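Side-chain contacts in 2''-aminoglycoside nucleotidyltransferase (Klebsiella pneumoniae, PDB 4WQK), which confers resistance to kanamycin, gentamicin and related antibiotics by transferring a nucleotide to their 2''-hydroxyl group, with magnesium as cofactor: residues T5-I10 and V115-P120; H11-A16 and L22-G27; E57-V62 and G67-E72. All coordinates share one frame; numbering follows the deposited sequence.

In the fold
Starting at the N terminus, helix 5-19 serves two contacts in turn. Its first part meets the hairpin of 115-120 more than a hundred residues later, so contact 1 closes a long loop and ties the N-terminal domain to the C-terminal one. Within that loop lie both other contacts, one after the other. Contact 2 closes a short turn, bringing 22-27 back against the second part of the same helix; contact 3 does likewise between helix 55-64 and the strand that follows it. Contacts 1 and 2 touch through His11 and Ile116. Contacts 2 and 3 meet where Leu22 and Ala16 pack on Ile61, and where Leu24 reaches Leu58.

Contact 1 (T5-I10 and V115-P120)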
loop_
_atom_site.group_PDB
_atom_site.type_symbol
_atom_site.label_atom_id
_atom_site.label_comp_id
_atom_site.label_asym_id
_atom_site.label_seq_id
_atom_site.Cartn_x
_atom_site.Cartn_y
_atom_site.Cartn_z
ATOM N N THR A 5 -0.140 15.024 -11.184
ATOM C CA THR A 5 -0.313 15.477 -9.815
ATOM C C THR A 5 0.051 14.411 -8.778
ATOM O O THR A 5 0.817 14.698 -7.844
ATOM C CB THR A 5 -1.764 15.966 -9.607
ATOM O OG1 THR A 5 -1.992 17.056 -10.488
ATOM C CG2 THR A 5 -2.017 16.446 -8.170
ATOM N N GLN A 6 -0.445 13.175 -8.901
ATOM C CA GLN A 6 -0.171 12.175 -7.874
ATOM C C GLN A 6 1.295 11.760 -7.876
ATOM O O GLN A 6 1.869 11.560 -6.813
ATOM C CB GLN A 6 -1.048 10.915 -8.025
ATOM C CG GLN A 6 -2.454 11.142 -7.573
ATOM C CD GLN A 6 -3.306 9.908 -7.755
ATOM O OE1 GLN A 6 -2.857 8.901 -8.313
ATOM N NE2 GLN A 6 -4.560 9.995 -7.319
ATOM N N VAL A 7 1.896 11.632 -9.060
ATOM C CA VAL A 7 3.320 11.257 -9.136
ATOM C C VAL A 7 4.160 12.334 -8.456
ATOM O O VAL A 7 5.016 12.018 -7.609
ATOM C CB VAL A 7 3.799 11.058 -10.588
ATOM C CG1 VAL A 7 5.335 10.977 -10.653
ATOM C CG2 VAL A 7 3.210 9.759 -11.159
ATOM N N THR A 8 3.868 13.594 -8.747
ATOM C CA THR A 8 4.636 14.692 -8.163
ATOM C C THR A 8 4.455 14.673 -6.644
ATOM O O THR A 8 5.427 14.831 -5.882
ATOM C CB THR A 8 4.199 16.037 -8.735
ATOM O OG1 THR A 8 4.487 16.062 -10.141
ATOM C CG2 THR A 8 4.958 17.157 -8.063
ATOM N N LEU A 9 3.228 14.397 -6.165
ATOM C CA LEU A 9 2.976 14.338 -4.734
ATOM C C LEU A 9 3.675 13.172 -4.051
ATOM O O LEU A 9 4.257 13.333 -2.964
ATOM C CB LEU A 9 1.459 14.287 -4.474
ATOM C CG LEU A 9 1.113 14.210 -2.983
ATOM C CD1 LEU A 9 1.576 15.461 -2.234
ATOM C CD2 LEU A 9 -0.413 14.087 -2.886
ATOM N N ILE A 10 3.645 11.982 -4.652
ATOM C CA ILE A 10 4.372 10.824 -4.163
ATOM C C ILE A 10 5.858 11.177 -4.040
ATOM O O ILE A 10 6.485 10.887 -3.002
ATOM C CB ILE A 10 4.180 9.592 -5.087
ATOM C CG1 ILE A 10 2.757 9.056 -4.934
ATOM C CG2 ILE A 10 5.189 8.513 -4.733
ATOM C CD1 ILE A 10 2.361 8.033 -6.040
ATOM N N VAL A 115 9.484 1.281 -9.022
ATOM C CA VAL A 115 9.985 2.520 -9.617
ATOM C C VAL A 115 8.784 3.302 -10.070
ATOM O O VAL A 115 7.879 2.729 -10.680
ATOM C CB VAL A 115 10.923 2.296 -10.836
ATOM C CG1 VAL A 115 11.404 3.642 -11.416
ATOM C CG2 VAL A 115 12.104 1.404 -10.522
ATOM N N ILE A 116 8.732 4.586 -9.693
ATOM C CA ILE A 116 7.690 5.500 -10.158
ATOM C C ILE A 116 8.372 6.705 -10.826
ATOM O O ILE A 116 9.073 7.488 -10.143
ATOM C CB ILE A 116 6.790 5.963 -8.995
ATOM C CG1 ILE A 116 6.047 4.770 -8.367
ATOM C CG2 ILE A 116 5.810 7.069 -9.494
ATOM C CD1 ILE A 116 5.217 5.140 -7.122
ATOM N N ALA A 117 8.208 6.860 -12.141
ATOM C CA ALA A 117 8.782 7.974 -12.883
ATOM C C ALA A 117 10.270 8.117 -12.564
ATOM O O ALA A 117 10.770 9.208 -12.259
ATOM C CB ALA A 117 8.041 9.268 -12.584
ATOM N N GLY A 118 10.957 6.981 -12.654
ATOM C CA GLY A 118 12.410 6.940 -12.530
ATOM C C GLY A 118 12.950 6.879 -11.129
ATOM O O GLY A 118 14.150 6.746 -10.955
ATOM N N ARG A 119 12.069 6.968 -10.148
ATOM C CA ARG A 119 12.482 7.015 -8.742
ATOM C C ARG A 119 12.278 5.645 -8.132
ATOM O O ARG A 119 11.139 5.149 -8.094
ATOM C CB ARG A 119 11.622 8.003 -7.941
ATOM C CG ARG A 119 12.159 8.218 -6.516
ATOM C CD ARG A 119 11.083 8.781 -5.640
ATOM N NE ARG A 119 11.601 9.466 -4.449
ATOM C CZ ARG A 119 12.099 8.879 -3.370
ATOM N NH1 ARG A 119 12.194 7.551 -3.276
ATOM N NH2 ARG A 119 12.511 9.647 -2.364
ATOM N N PRO A 120 13.331 5.042 -7.590
ATOM C CA PRO A 120 13.089 3.808 -6.816
ATOM C C PRO A 120 12.264 4.088 -5.575
ATOM O O PRO A 120 12.435 5.131 -4.896
ATOM C CB PRO A 120 14.498 3.329 -6.447
ATOM C CG PRO A 120 15.395 4.010 -7.484
ATOM C CD PRO A 120 14.752 5.402 -7.615
#
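Val7 and Ile10, on one face of helix 5-19, pack against Ile116 and Ala117 of a beta-hairpin in the C-terminal domain. Val7 CG1 lies 3.7 Å from Ala117 CB, and Val7 CG2 meets Ile116 CG2 at 4.1 Å, the two branched side chains running antiparallel alongside one another. With CG1 opposite the backbone N (chi1 167°), Val7 presents both its methyls to Ile116 CG2. Farther along the helix, Ile10 CG2 touches Ile116 CD1 at 4.1 Å, one isoleucine set nearly square across the other. Trp30 of helix 28-36 packs on all three branched residues.

Polar bonds form within the hairpin and from it to helix 5-19. A type I' turn runs from Ile116 to Arg119, with Arg119 N bonded to Ile116 O at 3.0 Å. Arg119 NH1 donates to Pro120 O (2.9 Å, a bent 137° at the hydrogen), while its NH2 forms a salt bridge with Asp18. His11 NE2 is hydrogen-bonded to Ile116 O.

Between the two segments themselves no hydrogen bond forms: they meet through methyl packing, while directional bonds from the same helix come from His11 and Asp18, and Val115 adds backbone hydrogen bonding with Ala34 of helix 28-36.

Contact 2 (H11-A16 and L22-G27); sequences HKILAA and LPLWIG
The backbones of segment 11-16 of helix 5-19 and the extended segment 22-27 come nearest at Leu14 and Leu24, whose CA atoms are 7.3 Å apart, and no hydrogen bond links them. Leu24 spans the distance, its CB directed at the helix. At its tip, Leu24 CD1 touches Ile13 CG2 at 3.9 Å, with Leu24 lying roughly perpendicular to Ile13. At its base, Leu24 CB lies 4.2 Å from Leu14 CD2, so the leucine meets both helix residues with different parts of itself. Leu14 sends its CG opposite its own carbonyl carbon (chi1 -65°), and this brings the isobutyl end closer to the extended segment than the direction of its first bond would suggest. Ile26 is folded back, with chi1 -51° and chi2 -62°, and its CD1 comes to a looser 4.5 Å from Leu14 CD1.

Here helix 5-19 packs over the extended lead-in to strand 25-27, on one face of the nucleotidyltransferase-fold sheet. Strand 25-27 pairs antiparallel with strand 46-51, and Gly27 shares backbone hydrogen bonding with Asp47, a magnesium ligand; Gly27 probably belongs to the glycine-rich signature of the superfamily, just ahead of helix 28-36.

The layer continues beyond the two segments: Leu24 also packs on Phe50 and on Leu58 of helix 55-64, and Leu14 on Val121 of the C-terminal domain. Trp25 turns its CB away from segment 11-16 and packs on Cys108, while its NE1 is hydrogen-bonded to Pro109 O.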
loop_
_atom_site.group_PDB
_atom_site.type_symbol
_atom_site.label_atom_id
_atom_site.label_comp_id
_atom_site.label_asym_id
_atom_site.label_seq_id
_atom_site.Cartn_x
_atom_site.Cartn_y
_atom_site.Cartn_z
ATOM N N HIS A 11 6.408 11.798 -5.072
ATOM C CA HIS A 11 7.842 12.149 -4.988
ATOM C C HIS A 11 8.080 13.153 -3.850
ATOM O O HIS A 11 9.088 13.020 -3.087
ATOM C CB HIS A 11 8.386 12.712 -6.313
ATOM C CG HIS A 11 8.613 11.656 -7.364
ATOM N ND1 HIS A 11 9.468 11.871 -8.428
ATOM C CD2 HIS A 11 8.126 10.404 -7.519
ATOM C CE1 HIS A 11 9.489 10.789 -9.192
ATOM N NE2 HIS A 11 8.671 9.886 -8.669
ATOM N N LYS A 12 7.218 14.149 -3.696
ATOM C CA LYS A 12 7.403 15.088 -2.566
ATOM C C LYS A 12 7.324 14.409 -1.201
ATOM O O LYS A 12 8.130 14.723 -0.308
ATOM C CB LYS A 12 6.370 16.211 -2.594
ATOM C CG LYS A 12 6.578 17.238 -3.653
ATOM C CD LYS A 12 5.481 18.314 -3.626
ATOM C CE LYS A 12 5.795 19.415 -4.634
ATOM N NZ LYS A 12 4.554 19.833 -5.331
ATOM N N ILE A 13 6.354 13.517 -0.995
ATOM C CA ILE A 13 6.222 12.817 0.276
ATOM C C ILE A 13 7.462 11.982 0.554
ATOM O O ILE A 13 8.012 12.018 1.685
ATOM C CB ILE A 13 4.975 11.934 0.264
ATOM C CG1 ILE A 13 3.740 12.820 0.258
ATOM C CG2 ILE A 13 4.934 11.039 1.491
ATOM C CD1 ILE A 13 2.470 12.043 -0.149
ATOM N N LEU A 14 7.926 11.229 -0.452
ATOM C CA LEU A 14 9.051 10.341 -0.223
ATOM C C LEU A 14 10.328 11.148 -0.029
ATOM O O LEU A 14 11.226 10.714 0.729
ATOM C CB LEU A 14 9.215 9.351 -1.368
ATOM C CG LEU A 14 8.015 8.408 -1.452
ATOM C CD1 LEU A 14 8.321 7.435 -2.578
ATOM C CD2 LEU A 14 7.814 7.630 -0.158
ATOM N N ALA A 15 10.479 12.319 -0.675
ATOM C CA ALA A 15 11.666 13.162 -0.453
ATOM C C ALA A 15 11.704 13.595 1.009
ATOM O O ALA A 15 12.771 13.563 1.650
ATOM C CB ALA A 15 11.652 14.354 -1.338
ATOM N N ALA A 16 10.569 14.042 1.502
ATOM C CA ALA A 16 10.532 14.507 2.887
ATOM C C ALA A 16 10.773 13.332 3.843
ATOM O O ALA A 16 11.426 13.502 4.892
ATOM C CB ALA A 16 9.193 15.170 3.158
ATOM N N LEU A 22 12.807 8.167 7.378
ATOM C CA LEU A 22 11.508 7.557 7.667
ATOM C C LEU A 22 11.142 6.673 6.491
ATOM O O LEU A 22 10.875 7.195 5.400
ATOM C CB LEU A 22 10.444 8.625 7.865
ATOM C CG LEU A 22 9.056 8.045 8.064
ATOM C CD1 LEU A 22 8.986 7.400 9.455
ATOM C CD2 LEU A 22 8.039 9.190 7.915
ATOM N N PRO A 23 11.241 5.350 6.643
ATOM C CA PRO A 23 10.815 4.508 5.506
ATOM C C PRO A 23 9.287 4.543 5.352
ATOM O O PRO A 23 8.558 4.569 6.340
ATOM C CB PRO A 23 11.311 3.108 5.901
ATOM C CG PRO A 23 11.205 3.126 7.435
ATOM C CD PRO A 23 11.608 4.565 7.839
ATOM N N LEU A 24 8.801 4.563 4.106
ATOM C CA LEU A 24 7.375 4.491 3.817
ATOM C C LEU A 24 7.228 3.553 2.638
ATOM O O LEU A 24 8.053 3.594 1.714
ATOM C CB LEU A 24 6.777 5.854 3.452
ATOM C CG LEU A 24 6.822 6.955 4.526
ATOM C CD1 LEU A 24 6.358 8.259 3.863
ATOM C CD2 LEU A 24 5.917 6.582 5.709
ATOM N N TRP A 25 6.174 2.743 2.670
ATOM C CA TRP A 25 5.914 1.801 1.571
ATOM C C TRP A 25 4.677 2.230 0.811
ATOM O O TRP A 25 3.623 2.463 1.411
ATOM C CB TRP A 25 5.713 0.380 2.103
ATOM C CG TRP A 25 6.995 -0.223 2.627
ATOM C CD1 TRP A 25 7.808 -1.100 1.970
ATOM C CD2 TRP A 25 7.589 0.007 3.922
ATOM N NE1 TRP A 25 8.915 -1.399 2.755
ATOM C CE2 TRP A 25 8.809 -0.722 3.944
ATOM C CE3 TRP A 25 7.214 0.765 5.039
ATOM C CZ2 TRP A 25 9.649 -0.745 5.067
ATOM C CZ3 TRP A 25 8.076 0.760 6.149
ATOM C CH2 TRP A 25 9.265 0.013 6.135
ATOM N N ILE A 26 4.809 2.347 -0.498
ATOM C CA ILE A 26 3.596 2.493 -1.320
ATOM C C ILE A 26 2.811 1.217 -1.261
ATOM O O ILE A 26 3.370 0.118 -1.376
ATOM C CB ILE A 26 3.972 2.830 -2.779
ATOM C CG1 ILE A 26 4.954 4.013 -2.828
ATOM C CG2 ILE A 26 2.718 3.035 -3.669
ATOM C CD1 ILE A 26 4.375 5.228 -2.281
ATOM N N GLY A 27 1.476 1.355 -1.116
ATOM C CA GLY A 27 0.556 0.228 -1.038
ATOM C C GLY A 27 -0.475 0.236 -2.152
ATOM O O GLY A 27 -0.457 1.135 -3.001
#

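Contact 3 (E57-V62 and G67-E72); sequences ELEAIV and GRVMEE
The carboxylate of Glu59 has one face covered by a methyl of Val69: CG2 of Val69 sits almost squarely above Glu59 CD, 3.9 Å away, and nearly as close to both oxygens. The acid's OE2 forms a salt bridge with Arg55 NE. A second flat group, the peptide joining Gly67 to Arg68, takes a methyl on its face in the same way, Val62 CG1 standing 3.5 Å from Arg68 N and 3.6 Å from Gly67 C. Val62 has this CG1 opposite its backbone N (chi1 168°), directed at the incoming strand.

Gly67 N donates to Val62 O (2.9 Å, 154° at the hydrogen), with the donor tilted 32° from the carbonyl plane. The bond closes the turn by which helix 55-64 passes into strand 68-73, an edge strand of the sheet in this nucleotidyltransferase domain. Farther along that strand, a classic beta bulge puts two residues, Met70 and Glu71, opposite the single Leu78 of strand 76-81.

Glu59 OE2 and Glu72 OE1 lie 5.6 Å apart. Arg55 pairs with both, its NH2 reaching Glu72 OE1, which probably offsets the repulsion between the two acids. On the inner side, Val62 packs on Leu86 of strand 84-93.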
loop_
_atom_site.group_PDB
_atom_site.type_symbol
_atom_site.label_atom_id
_atom_site.label_comp_id
_atom_site.label_asym_id
_atom_site.label_seq_id
_atom_site.Cartn_x
_atom_site.Cartn_y
_atom_site.Cartn_z
ATOM N N GLU A 57 5.675 11.671 12.602
ATOM C CA GLU A 57 6.581 12.180 11.577
ATOM C C GLU A 57 5.873 12.193 10.238
ATOM O O GLU A 57 6.079 13.122 9.446
ATOM C CB GLU A 57 7.862 11.346 11.502
ATOM C CG GLU A 57 8.672 11.414 12.821
ATOM C CD GLU A 57 9.933 10.590 12.750
ATOM O OE1 GLU A 57 10.716 10.845 11.800
ATOM O OE2 GLU A 57 10.128 9.715 13.635
ATOM N N LEU A 58 5.056 11.170 9.958
ATOM C CA LEU A 58 4.271 11.209 8.720
ATOM C C LEU A 58 3.261 12.354 8.773
ATOM O O LEU A 58 3.102 13.077 7.776
ATOM C CB LEU A 58 3.585 9.869 8.467
ATOM C CG LEU A 58 2.699 9.850 7.224
ATOM C CD1 LEU A 58 3.482 10.180 5.974
ATOM C CD2 LEU A 58 2.024 8.453 7.088
ATOM N N GLU A 59 2.627 12.563 9.916
ATOM C CA GLU A 59 1.670 13.661 10.013
ATOM C C GLU A 59 2.404 15.003 9.788
ATOM O O GLU A 59 1.861 15.915 9.180
ATOM C CB GLU A 59 0.932 13.661 11.363
ATOM C CG GLU A 59 -0.046 12.486 11.525
ATOM C CD GLU A 59 -0.974 12.651 12.735
ATOM O OE1 GLU A 59 -1.100 13.772 13.292
ATOM O OE2 GLU A 59 -1.630 11.668 13.139
ATOM N N ALA A 60 3.639 15.104 10.263
ATOM C CA ALA A 60 4.387 16.341 10.065
ATOM C C ALA A 60 4.690 16.569 8.580
ATOM O O ALA A 60 4.662 17.717 8.120
ATOM C CB ALA A 60 5.689 16.325 10.899
ATOM N N ILE A 61 4.983 15.494 7.844
ATOM C CA ILE A 61 5.200 15.620 6.407
ATOM C C ILE A 61 3.929 16.136 5.736
ATOM O O ILE A 61 3.967 17.089 4.938
ATOM C CB ILE A 61 5.639 14.283 5.814
ATOM C CG1 ILE A 61 7.078 13.965 6.272
ATOM C CG2 ILE A 61 5.493 14.286 4.282
ATOM C CD1 ILE A 61 7.476 12.524 5.960
ATOM N N VAL A 62 2.797 15.541 6.105
ATOM C CA VAL A 62 1.517 15.956 5.535
ATOM C C VAL A 62 1.266 17.438 5.777
ATOM O O VAL A 62 0.901 18.180 4.860
ATOM C CB VAL A 62 0.350 15.119 6.127
ATOM C CG1 VAL A 62 -1.024 15.723 5.784
ATOM C CG2 VAL A 62 0.452 13.659 5.663
ATOM N N GLY A 67 -1.288 19.858 3.855
ATOM C CA GLY A 67 -2.457 19.019 4.043
ATOM C C GLY A 67 -2.854 18.822 5.494
ATOM O O GLY A 67 -2.346 19.479 6.421
ATOM N N ARG A 68 -3.760 17.878 5.702
ATOM C CA ARG A 68 -4.309 17.646 7.026
ATOM C C ARG A 68 -4.784 16.214 7.140
ATOM O O ARG A 68 -5.067 15.564 6.132
ATOM C CB ARG A 68 -5.453 18.618 7.304
ATOM C CG ARG A 68 -6.603 18.473 6.341
ATOM C CD ARG A 68 -7.736 19.457 6.655
ATOM N NE ARG A 68 -8.342 19.203 7.962
ATOM C CZ ARG A 68 -9.284 18.284 8.183
ATOM N NH1 ARG A 68 -9.700 17.502 7.186
ATOM N NH2 ARG A 68 -9.788 18.121 9.402
ATOM N N VAL A 69 -4.842 15.704 8.371
ATOM C CA VAL A 69 -5.468 14.417 8.604
ATOM C C VAL A 69 -6.974 14.658 8.536
ATOM O O VAL A 69 -7.475 15.582 9.170
ATOM C CB VAL A 69 -5.108 13.821 9.973
ATOM C CG1 VAL A 69 -6.032 12.648 10.282
ATOM C CG2 VAL A 69 -3.643 13.411 10.002
ATOM N N MET A 70 -7.690 13.825 7.793
ATOM C CA MET A 70 -9.113 14.039 7.514
ATOM C C MET A 70 -10.061 13.077 8.238
ATOM O O MET A 70 -11.170 13.440 8.584
ATOM C CB MET A 70 -9.335 13.935 5.995
ATOM C CG MET A 70 -10.782 13.995 5.543
ATOM S SD MET A 70 -10.926 13.422 3.838
ATOM C CE MET A 70 -11.363 11.702 4.099
ATOM N N GLU A 71 -9.610 11.849 8.459
ATOM C CA GLU A 71 -10.497 10.811 8.968
ATOM C C GLU A 71 -9.611 9.806 9.679
ATOM O O GLU A 71 -8.549 9.428 9.176
ATOM C CB GLU A 71 -11.287 10.177 7.814
ATOM C CG GLU A 71 -12.234 9.064 8.180
ATOM C CD GLU A 71 -13.255 8.791 7.077
ATOM O OE1 GLU A 71 -13.303 9.587 6.108
ATOM O OE2 GLU A 71 -14.017 7.800 7.183
ATOM N N GLU A 72 -10.031 9.402 10.862
ATOM C CA GLU A 72 -9.334 8.390 11.619
ATOM C C GLU A 72 -10.069 7.088 11.352
ATOM O O GLU A 72 -11.277 7.055 11.426
ATOM C CB GLU A 72 -9.341 8.749 13.108
ATOM C CG GLU A 72 -8.515 7.864 13.978
ATOM C CD GLU A 72 -7.026 8.031 13.708
ATOM O OE1 GLU A 72 -6.619 9.134 13.301
ATOM O OE2 GLU A 72 -6.295 7.033 13.876
#